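Local atomic coordinates of nonribosomal peptide synthase (Streptomyces sp. MJ635-86F5, PDB entry 5JJP), a protein that adenylates aliphatic beta-amino acids, activating their carboxyl groups, probably with ATP. Residues P309-Q317 and V342-L353; A331-V339 and L385-Y394. All blocks are in the same frame, centred on the assembly; numbering follows the deposited sequence.

In the fold
Contacts 1 and 2 lie within one AMP-binding domain of the ANL superfamily, their centres 27 Å apart, and their segments alternate along the chain: 309-317, 331-339, 342-353, 385-394. Strand 338-341 ties them together. It is an outermost strand of a six-stranded mixed sheet; residues 331-339 lead into it, and 342-353 leave from its far end. Contact 1, about 26 Å from the chain's centre, lays that outgoing loop on helix 310-319. Contact 2, about 11 Å from the centre, joins the approach to the strand to the end of strand 381-386 and to strand 393-394. Both ends of one edge strand are thus tied to different parts of the domain.

Contact 1: residues P309-Q317 and V342-L353; sequences PLGDLRELQ and VPDPLPADLERL
L313 and L346 meet at about a right angle in the apolar part of this contact, where helix 310-319 receives an irregular loop. L313 carries CG trans to its backbone N (chi1 -176°), which sends CD2 tip to tip against V342 CG1 (3.9 Å) and L353 CD2; L346 CD2 comes across it from the side. L346 CD2 also lies across the aliphatic part of R314, 3.9 Å from CG, while L310 CD2 rests on backbone oxygens, 3.4 Å from L350 O.

The polar part is made by two helix side chains that grip loop backbone. Q317 NE2 donates to P343 O at 2.7 Å, a bond close to the amide plane of Q317 but tilted 32° from the carbonyl plane; Q317 OE1 weakly accepts from L346 N at 3.4 Å. One amide therefore brackets the cis peptide between D344 and P345. R314 runs extended from CG to NE, and its NH2 donates to P347 O at 2.6 Å, with the oxygen at the guanidinium edge and 7° out of plane. A weak second bond from NH2 reaches L350 O (3.4 Å).

R314 NE is buried without a partner. The polar bonds thus follow the course of the loop backbone on both sides of the cis peptide, while V342, L346 and L353 supply the apolar side, and the cationic group probably relies on carbonyl dipoles here.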
loop_
_atom_site.group_PDB
_atom_site.type_symbol
_atom_site.label_atom_id
_atom_site.label_comp_id
_atom_site.label_asym_id
_atom_site.label_seq_id
_atom_site.Cartn_x
_atom_site.Cartn_y
_atom_site.Cartn_z
ATOM N N PRO A 309 22.229 -1.212 -0.597
ATOM C CA PRO A 309 23.686 -1.221 -0.314
ATOM C C PRO A 309 24.101 -0.029 0.589
ATOM O O PRO A 309 23.750 1.128 0.302
ATOM C CB PRO A 309 24.326 -1.103 -1.713
ATOM C CG PRO A 309 23.254 -1.486 -2.677
ATOM C CD PRO A 309 21.949 -1.110 -2.042
ATOM N N LEU A 310 24.821 -0.297 1.671
ATOM C CA LEU A 310 25.034 0.733 2.686
ATOM C C LEU A 310 25.871 1.918 2.193
ATOM O O LEU A 310 25.702 3.036 2.639
ATOM C CB LEU A 310 25.610 0.116 3.968
ATOM C CG LEU A 310 24.572 -0.374 4.981
ATOM C CD1 LEU A 310 23.518 -1.248 4.323
ATOM C CD2 LEU A 310 25.229 -1.150 6.107
ATOM N N GLY A 311 26.752 1.663 1.243
ATOM C CA GLY A 311 27.578 2.707 0.668
ATOM C C GLY A 311 26.724 3.745 -0.019
ATOM O O GLY A 311 26.953 4.936 0.133
ATOM N N ASP A 312 25.720 3.274 -0.751
ATOM C CA ASP A 312 24.801 4.153 -1.444
ATOM C C ASP A 312 24.055 5.040 -0.441
ATOM O O ASP A 312 23.916 6.245 -0.630
ATOM C CB ASP A 312 23.808 3.317 -2.280
ATOM C CG ASP A 312 24.456 2.648 -3.532
ATOM O OD1 ASP A 312 25.644 2.879 -3.821
ATOM O OD2 ASP A 312 23.753 1.878 -4.231
ATOM N N LEU A 313 23.592 4.430 0.649
ATOM C CA LEU A 313 22.828 5.130 1.676
ATOM C C LEU A 313 23.641 6.243 2.305
ATOM O O LEU A 313 23.151 7.370 2.442
ATOM C CB LEU A 313 22.384 4.150 2.757
ATOM C CG LEU A 313 21.481 4.635 3.900
ATOM C CD1 LEU A 313 20.390 5.585 3.428
ATOM C CD2 LEU A 313 20.833 3.424 4.539
ATOM N N ARG A 314 24.877 5.909 2.684
ATOM C CA ARG A 314 25.812 6.886 3.240
ATOM C C ARG A 314 26.013 8.063 2.288
ATOM O O ARG A 314 25.991 9.224 2.677
ATOM C CB ARG A 314 27.176 6.223 3.516
ATOM C CG ARG A 314 27.224 5.282 4.709
ATOM C CD ARG A 314 28.664 4.986 5.165
ATOM N NE ARG A 314 28.726 4.083 6.316
ATOM C CZ ARG A 314 28.753 2.742 6.258
ATOM N NH1 ARG A 314 28.685 2.094 5.101
ATOM N NH2 ARG A 314 28.811 2.013 7.380
ATOM N N GLU A 315 26.188 7.740 1.020
ATOM C CA GLU A 315 26.331 8.745 -0.009
ATOM C C GLU A 315 25.081 9.635 -0.011
ATOM O O GLU A 315 25.177 10.874 0.044
ATOM C CB GLU A 315 26.559 8.061 -1.356
ATOM C CG GLU A 315 27.530 8.777 -2.288
ATOM C CD GLU A 315 27.872 7.943 -3.528
ATOM O OE1 GLU A 315 28.060 8.550 -4.609
ATOM O OE2 GLU A 315 27.881 6.687 -3.440
ATOM N N LEU A 316 23.911 9.000 -0.003
ATOM C CA LEU A 316 22.618 9.746 0.043
ATOM C C LEU A 316 22.453 10.625 1.282
ATOM O O LEU A 316 22.110 11.806 1.134
ATOM C CB LEU A 316 21.411 8.810 -0.094
ATOM C CG LEU A 316 20.022 9.474 -0.142
ATOM C CD1 LEU A 316 19.854 10.298 -1.411
ATOM C CD2 LEU A 316 18.916 8.413 -0.050
ATOM N N GLN A 317 22.755 10.089 2.476
ATOM C CA GLN A 317 22.797 10.934 3.679
ATOM C C GLN A 317 23.709 12.142 3.506
ATOM O O GLN A 317 23.380 13.258 3.924
ATOM C CB GLN A 317 23.307 10.152 4.872
ATOM C CG GLN A 317 22.365 9.106 5.383
ATOM C CD GLN A 317 22.900 8.399 6.613
ATOM O OE1 GLN A 317 24.023 7.862 6.620
ATOM N NE2 GLN A 317 22.100 8.396 7.673
ATOM N N VAL A 342 16.814 5.190 10.153
ATOM C CA VAL A 342 18.210 5.065 9.746
ATOM C C VAL A 342 19.053 6.091 10.531
ATOM O O VAL A 342 18.763 7.275 10.513
ATOM C CB VAL A 342 18.321 5.333 8.230
ATOM C CG1 VAL A 342 19.765 5.366 7.768
ATOM C CG2 VAL A 342 17.570 4.251 7.456
ATOM N N PRO A 343 20.079 5.631 11.275
ATOM C CA PRO A 343 20.870 6.603 12.055
ATOM C C PRO A 343 21.650 7.527 11.132
ATOM O O PRO A 343 22.095 7.074 10.067
ATOM C CB PRO A 343 21.826 5.733 12.877
ATOM C CG PRO A 343 21.528 4.323 12.533
ATOM C CD PRO A 343 20.502 4.241 11.462
ATOM N N ASP A 344 21.759 8.802 11.513
ATOM C CA ASP A 344 22.560 9.797 10.784
ATOM C C ASP A 344 23.558 10.406 11.744
ATOM O O ASP A 344 23.185 11.078 12.686
ATOM C CB ASP A 344 21.687 10.921 10.161
ATOM C CG ASP A 344 22.484 11.855 9.187
ATOM O OD1 ASP A 344 21.971 12.950 8.802
ATOM O OD2 ASP A 344 23.625 11.489 8.785
ATOM N N PRO A 345 24.845 10.169 11.515
ATOM C CA PRO A 345 25.389 9.398 10.433
ATOM C C PRO A 345 25.359 7.915 10.732
ATOM O O PRO A 345 25.253 7.467 11.878
ATOM C CB PRO A 345 26.820 9.925 10.336
ATOM C CG PRO A 345 27.170 10.245 11.754
ATOM C CD PRO A 345 25.893 10.651 12.431
ATOM N N LEU A 346 25.432 7.155 9.667
ATOM C CA LEU A 346 25.503 5.711 9.736
ATOM C C LEU A 346 26.919 5.316 10.162
ATOM O O LEU A 346 27.872 5.693 9.486
ATOM C CB LEU A 346 25.182 5.184 8.337
ATOM C CG LEU A 346 24.449 3.871 8.168
ATOM C CD1 LEU A 346 23.110 3.959 8.858
ATOM C CD2 LEU A 346 24.253 3.596 6.689
ATOM N N PRO A 347 27.077 4.602 11.292
ATOM C CA PRO A 347 28.427 4.205 11.724
ATOM C C PRO A 347 29.199 3.509 10.617
ATOM O O PRO A 347 28.614 2.785 9.821
ATOM C CB PRO A 347 28.169 3.245 12.902
ATOM C CG PRO A 347 26.816 3.631 13.424
ATOM C CD PRO A 347 26.037 4.097 12.208
ATOM N N ALA A 348 30.510 3.758 10.564
ATOM C CA ALA A 348 31.361 3.253 9.471
ATOM C C ALA A 348 31.510 1.718 9.525
ATOM O O ALA A 348 31.569 1.061 8.500
ATOM C CB ALA A 348 32.728 3.928 9.501
ATOM N N ASP A 349 31.538 1.163 10.733
ATOM C CA ASP A 349 31.674 -0.291 10.935
ATOM C C ASP A 349 30.382 -1.086 10.650
ATOM O O ASP A 349 30.426 -2.300 10.467
ATOM C CB ASP A 349 32.145 -0.592 12.373
ATOM C CG ASP A 349 31.275 0.088 13.432
ATOM O OD1 ASP A 349 31.191 1.339 13.400
ATOM O OD2 ASP A 349 30.672 -0.621 14.272
ATOM N N LEU A 350 29.246 -0.398 10.604
ATOM C CA LEU A 350 27.948 -1.055 10.463
ATOM C C LEU A 350 27.822 -1.809 9.139
ATOM O O LEU A 350 27.996 -1.236 8.057
ATOM C CB LEU A 350 26.832 -0.022 10.562
ATOM C CG LEU A 350 25.449 -0.627 10.790
ATOM C CD1 LEU A 350 25.250 -1.027 12.259
ATOM C CD2 LEU A 350 24.405 0.386 10.339
ATOM N N GLU A 351 27.461 -3.080 9.221
ATOM C CA GLU A 351 27.415 -3.934 8.032
ATOM C C GLU A 351 26.006 -4.282 7.554
ATOM O O GLU A 351 25.802 -4.567 6.378
ATOM C CB GLU A 351 28.163 -5.222 8.322
ATOM C CG GLU A 351 29.467 -5.007 9.079
ATOM C CD GLU A 351 30.371 -6.214 9.011
ATOM O OE1 GLU A 351 30.607 -6.832 10.074
ATOM O OE2 GLU A 351 30.808 -6.550 7.882
ATOM N N ARG A 352 25.043 -4.222 8.476
ATOM C CA ARG A 352 23.661 -4.642 8.233
ATOM C C ARG A 352 22.712 -3.737 9.001
ATOM O O ARG A 352 22.813 -3.628 10.220
ATOM C CB ARG A 352 23.437 -6.096 8.680
ATOM C CG ARG A 352 22.066 -6.633 8.299
ATOM C CD ARG A 352 21.895 -8.104 8.630
ATOM N NE ARG A 352 22.428 -8.998 7.600
ATOM C CZ ARG A 352 23.616 -9.590 7.625
ATOM N NH1 ARG A 352 24.465 -9.400 8.636
ATOM N NH2 ARG A 352 23.953 -10.391 6.625
ATOM N N LEU A 353 21.774 -3.116 8.293
ATOM C CA LEU A 353 20.743 -2.279 8.914
ATOM C C LEU A 353 19.734 -3.162 9.653
ATOM O O LEU A 353 19.271 -4.162 9.114
ATOM C CB LEU A 353 20.029 -1.503 7.827
ATOM C CG LEU A 353 19.835 -0.004 7.983
ATOM C CD1 LEU A 353 21.137 0.719 8.238
ATOM C CD2 LEU A 353 19.215 0.483 6.689
#

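Contact 2: residues A331-V339 and L385-Y394; sequences ATESMAASV and LRSPALFSGY
E333 lies alongside F391, the two side chains pointing the same way, with E333 CG over the centre of the ring 3.6 Å from its centroid, a CH-pi contact. The E333 chain then bends (chi2 86°), carrying the carboxylate past the ring and across Y394, whose plane it meets at 88°. Y394 OH donates to E333 OE2, which sits at the edge of the tyrosine ring; the modelled 2.5 Å is very short. F391 in turn puts CE2 over the centre of the Y394 ring, so the phenylalanine meets E333 with its face and Y394 with its CE2 corner. Exchanging F391 for an alanine would probably leave E333 CG without its aromatic platform and the carboxylate freer to swing away from Y394 OH.

The backbone backs this up: F391 N donates to E333 O at 2.8 Å, approaching nearly along the C=O axis. Beside it, S334 CA makes a CA-H...O contact with A389 O (3.6 Å), and a water links A389 O to S334 O, the latter weakly. S334 OG faces L385 CD2 at 3.6 Å, and A337 CB packs against both methyls of L385.

A331 to E333 close a YGATE sequence corresponding to a core motif of adenylation domains. Strand 196-200 flanks the site: V197 touches F391, Y394 and T332, and K195 makes a cation-pi contact with Y394. F419 meets F391 edge-to-face from strand 417-427, and a classic beta bulge at A337 and S338, opposite Y329, starts the pairing with strand 324-329, while helix 201-212 packs on M335 and A336.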
loop_
_atom_site.group_PDB
_atom_site.type_symbol
_atom_site.label_atom_id
_atom_site.label_comp_id
_atom_site.label_asym_id
_atom_site.label_seq_id
_atom_site.Cartn_x
_atom_site.Cartn_y
_atom_site.Cartn_z
ATOM N N ALA A 331 6.065 -7.467 3.932
ATOM C CA ALA A 331 5.550 -8.029 2.721
ATOM C C ALA A 331 4.089 -7.695 2.469
ATOM O O ALA A 331 3.357 -7.184 3.330
ATOM C CB ALA A 331 5.726 -9.539 2.755
ATOM N N THR A 332 3.657 -8.037 1.267
ATOM C CA THR A 332 2.265 -7.899 0.908
ATOM C C THR A 332 1.289 -8.496 1.905
ATOM O O THR A 332 0.186 -7.977 2.093
ATOM C CB THR A 332 2.028 -8.555 -0.433
ATOM O OG1 THR A 332 2.981 -8.025 -1.355
ATOM C CG2 THR A 332 0.602 -8.263 -0.931
ATOM N N GLU A 333 1.679 -9.617 2.510
ATOM C CA GLU A 333 0.791 -10.296 3.417
ATOM C C GLU A 333 0.406 -9.468 4.601
ATOM O O GLU A 333 -0.589 -9.816 5.255
ATOM C CB GLU A 333 1.369 -11.634 3.868
ATOM C CG GLU A 333 1.215 -12.758 2.819
ATOM C CD GLU A 333 2.352 -12.780 1.778
ATOM O OE1 GLU A 333 3.120 -11.789 1.683
ATOM O OE2 GLU A 333 2.503 -13.827 1.100
ATOM N N SER A 334 1.170 -8.439 4.937
ATOM C CA SER A 334 0.766 -7.519 6.030
ATOM C C SER A 334 0.840 -6.037 5.637
ATOM O O SER A 334 0.632 -5.145 6.474
ATOM C CB SER A 334 1.612 -7.707 7.281
ATOM O OG SER A 334 2.973 -7.472 6.985
ATOM N N MET A 335 1.065 -5.813 4.348
ATOM C CA MET A 335 1.522 -4.532 3.786
ATOM C C MET A 335 2.908 -4.166 4.228
ATOM O O MET A 335 3.765 -3.968 3.391
ATOM C CB MET A 335 0.535 -3.391 4.033
ATOM C CG MET A 335 0.976 -2.120 3.318
ATOM S SD MET A 335 -0.384 -0.986 2.953
ATOM C CE MET A 335 -0.913 -1.526 1.312
ATOM N N ALA A 336 3.132 -4.095 5.541
ATOM C CA ALA A 336 4.457 -3.932 6.122
ATOM C C ALA A 336 4.396 -4.424 7.546
ATOM O O ALA A 336 3.322 -4.784 8.028
ATOM C CB ALA A 336 4.933 -2.474 6.093
ATOM N N ALA A 337 5.557 -4.486 8.203
ATOM C CA ALA A 337 5.683 -5.124 9.513
ATOM C C ALA A 337 6.490 -4.276 10.485
ATOM O O ALA A 337 6.264 -4.334 11.687
ATOM C CB ALA A 337 6.296 -6.536 9.352
ATOM N N SER A 338 7.489 -3.551 10.002
ATOM C CA SER A 338 8.311 -2.730 10.885
ATOM C C SER A 338 8.840 -1.539 10.166
ATOM O O SER A 338 9.055 -1.558 8.955
ATOM C CB SER A 338 9.504 -3.517 11.450
ATOM O OG SER A 338 10.532 -3.629 10.479
ATOM N N VAL A 339 9.093 -0.494 10.948
ATOM C CA VAL A 339 9.637 0.744 10.424
ATOM C C VAL A 339 10.703 1.243 11.374
ATOM O O VAL A 339 10.501 1.313 12.552
ATOM C CB VAL A 339 8.552 1.822 10.194
ATOM C CG1 VAL A 339 7.875 2.216 11.491
ATOM C CG2 VAL A 339 9.176 3.050 9.526
ATOM N N LEU A 385 5.211 -13.343 12.339
ATOM C CA LEU A 385 4.592 -12.032 12.594
ATOM C C LEU A 385 3.205 -12.195 13.226
ATOM O O LEU A 385 2.324 -12.847 12.690
ATOM C CB LEU A 385 4.525 -11.251 11.313
ATOM C CG LEU A 385 3.852 -9.894 11.331
ATOM C CD1 LEU A 385 4.608 -8.824 12.096
ATOM C CD2 LEU A 385 3.705 -9.472 9.888
ATOM N N ARG A 386 3.060 -11.610 14.405
ATOM C CA ARG A 386 1.837 -11.550 15.123
ATOM C C ARG A 386 1.308 -10.117 14.905
ATOM O O ARG A 386 1.917 -9.154 15.346
ATOM C CB ARG A 386 2.118 -11.803 16.602
ATOM C CG ARG A 386 0.906 -11.798 17.502
ATOM C CD ARG A 386 1.307 -11.902 18.957
ATOM N NE ARG A 386 2.182 -13.056 19.205
ATOM C CZ ARG A 386 1.726 -14.278 19.500
ATOM N NH1 ARG A 386 0.426 -14.537 19.579
ATOM N NH2 ARG A 386 2.582 -15.234 19.732
ATOM N N SER A 387 0.155 -9.977 14.263
ATOM C CA SER A 387 -0.342 -8.669 13.932
ATOM C C SER A 387 -1.803 -8.665 13.514
ATOM O O SER A 387 -2.221 -9.523 12.733
ATOM C CB SER A 387 0.491 -8.129 12.754
ATOM O OG SER A 387 -0.067 -6.934 12.203
ATOM N N PRO A 388 -2.524 -7.592 13.869
ATOM C CA PRO A 388 -3.846 -7.401 13.333
ATOM C C PRO A 388 -3.920 -7.068 11.835
ATOM O O PRO A 388 -4.993 -7.106 11.238
ATOM C CB PRO A 388 -4.373 -6.227 14.177
ATOM C CG PRO A 388 -3.174 -5.421 14.526
ATOM C CD PRO A 388 -2.099 -6.442 14.697
ATOM N N ALA A 389 -2.789 -6.742 11.237
ATOM C CA ALA A 389 -2.729 -6.381 9.823
ATOM C C ALA A 389 -2.530 -7.529 8.843
ATOM O O ALA A 389 -2.394 -7.302 7.641
ATOM C CB ALA A 389 -1.657 -5.343 9.638
ATOM N N LEU A 390 -2.622 -8.756 9.291
ATOM C CA LEU A 390 -2.440 -9.889 8.396
ATOM C C LEU A 390 -3.563 -10.075 7.389
ATOM O O LEU A 390 -4.756 -9.839 7.676
ATOM C CB LEU A 390 -2.265 -11.177 9.191
ATOM C CG LEU A 390 -1.019 -11.182 10.100
ATOM C CD1 LEU A 390 -1.016 -12.353 11.041
ATOM C CD2 LEU A 390 0.256 -11.173 9.281
ATOM N N PHE A 391 -3.123 -10.476 6.180
ATOM C CA PHE A 391 -3.996 -10.960 5.117
ATOM C C PHE A 391 -4.909 -12.076 5.623
ATOM O O PHE A 391 -4.659 -12.650 6.698
ATOM C CB PHE A 391 -3.187 -11.395 3.893
ATOM C CG PHE A 391 -2.527 -12.738 4.018
ATOM C CD1 PHE A 391 -1.656 -13.030 5.078
ATOM C CD2 PHE A 391 -2.760 -13.730 3.072
ATOM C CE1 PHE A 391 -1.026 -14.281 5.168
ATOM C CE2 PHE A 391 -2.141 -14.967 3.177
ATOM C CZ PHE A 391 -1.312 -15.238 4.228
ATOM N N SER A 392 -6.025 -12.284 4.938
ATOM C CA SER A 392 -7.014 -13.284 5.365
ATOM C C SER A 392 -6.718 -14.669 4.819
ATOM O O SER A 392 -7.242 -15.649 5.328
ATOM C CB SER A 392 -8.409 -12.891 4.904
ATOM O OG SER A 392 -8.721 -11.632 5.483
ATOM N N GLY A 393 -5.939 -14.714 3.735
ATOM C CA GLY A 393 -5.562 -15.967 3.137
ATOM C C GLY A 393 -5.158 -15.754 1.723
ATOM O O GLY A 393 -5.254 -14.638 1.193
ATOM N N TYR A 394 -4.748 -16.831 1.077
ATOM C CA TYR A 394 -4.455 -16.795 -0.338
ATOM C C TYR A 394 -5.697 -17.257 -1.091
ATOM O O TYR A 394 -6.326 -18.248 -0.720
ATOM C CB TYR A 394 -3.310 -17.729 -0.646
ATOM C CG TYR A 394 -1.996 -17.326 -0.032
ATOM C CD1 TYR A 394 -1.325 -16.177 -0.485
ATOM C CD2 TYR A 394 -1.399 -18.085 0.981
ATOM C CE1 TYR A 394 -0.100 -15.798 0.048
ATOM C CE2 TYR A 394 -0.193 -17.698 1.543
ATOM C CZ TYR A 394 0.451 -16.539 1.082
ATOM O OH TYR A 394 1.665 -16.120 1.602
HETATM O O HOH W 1 -2.173 -4.827 5.922
#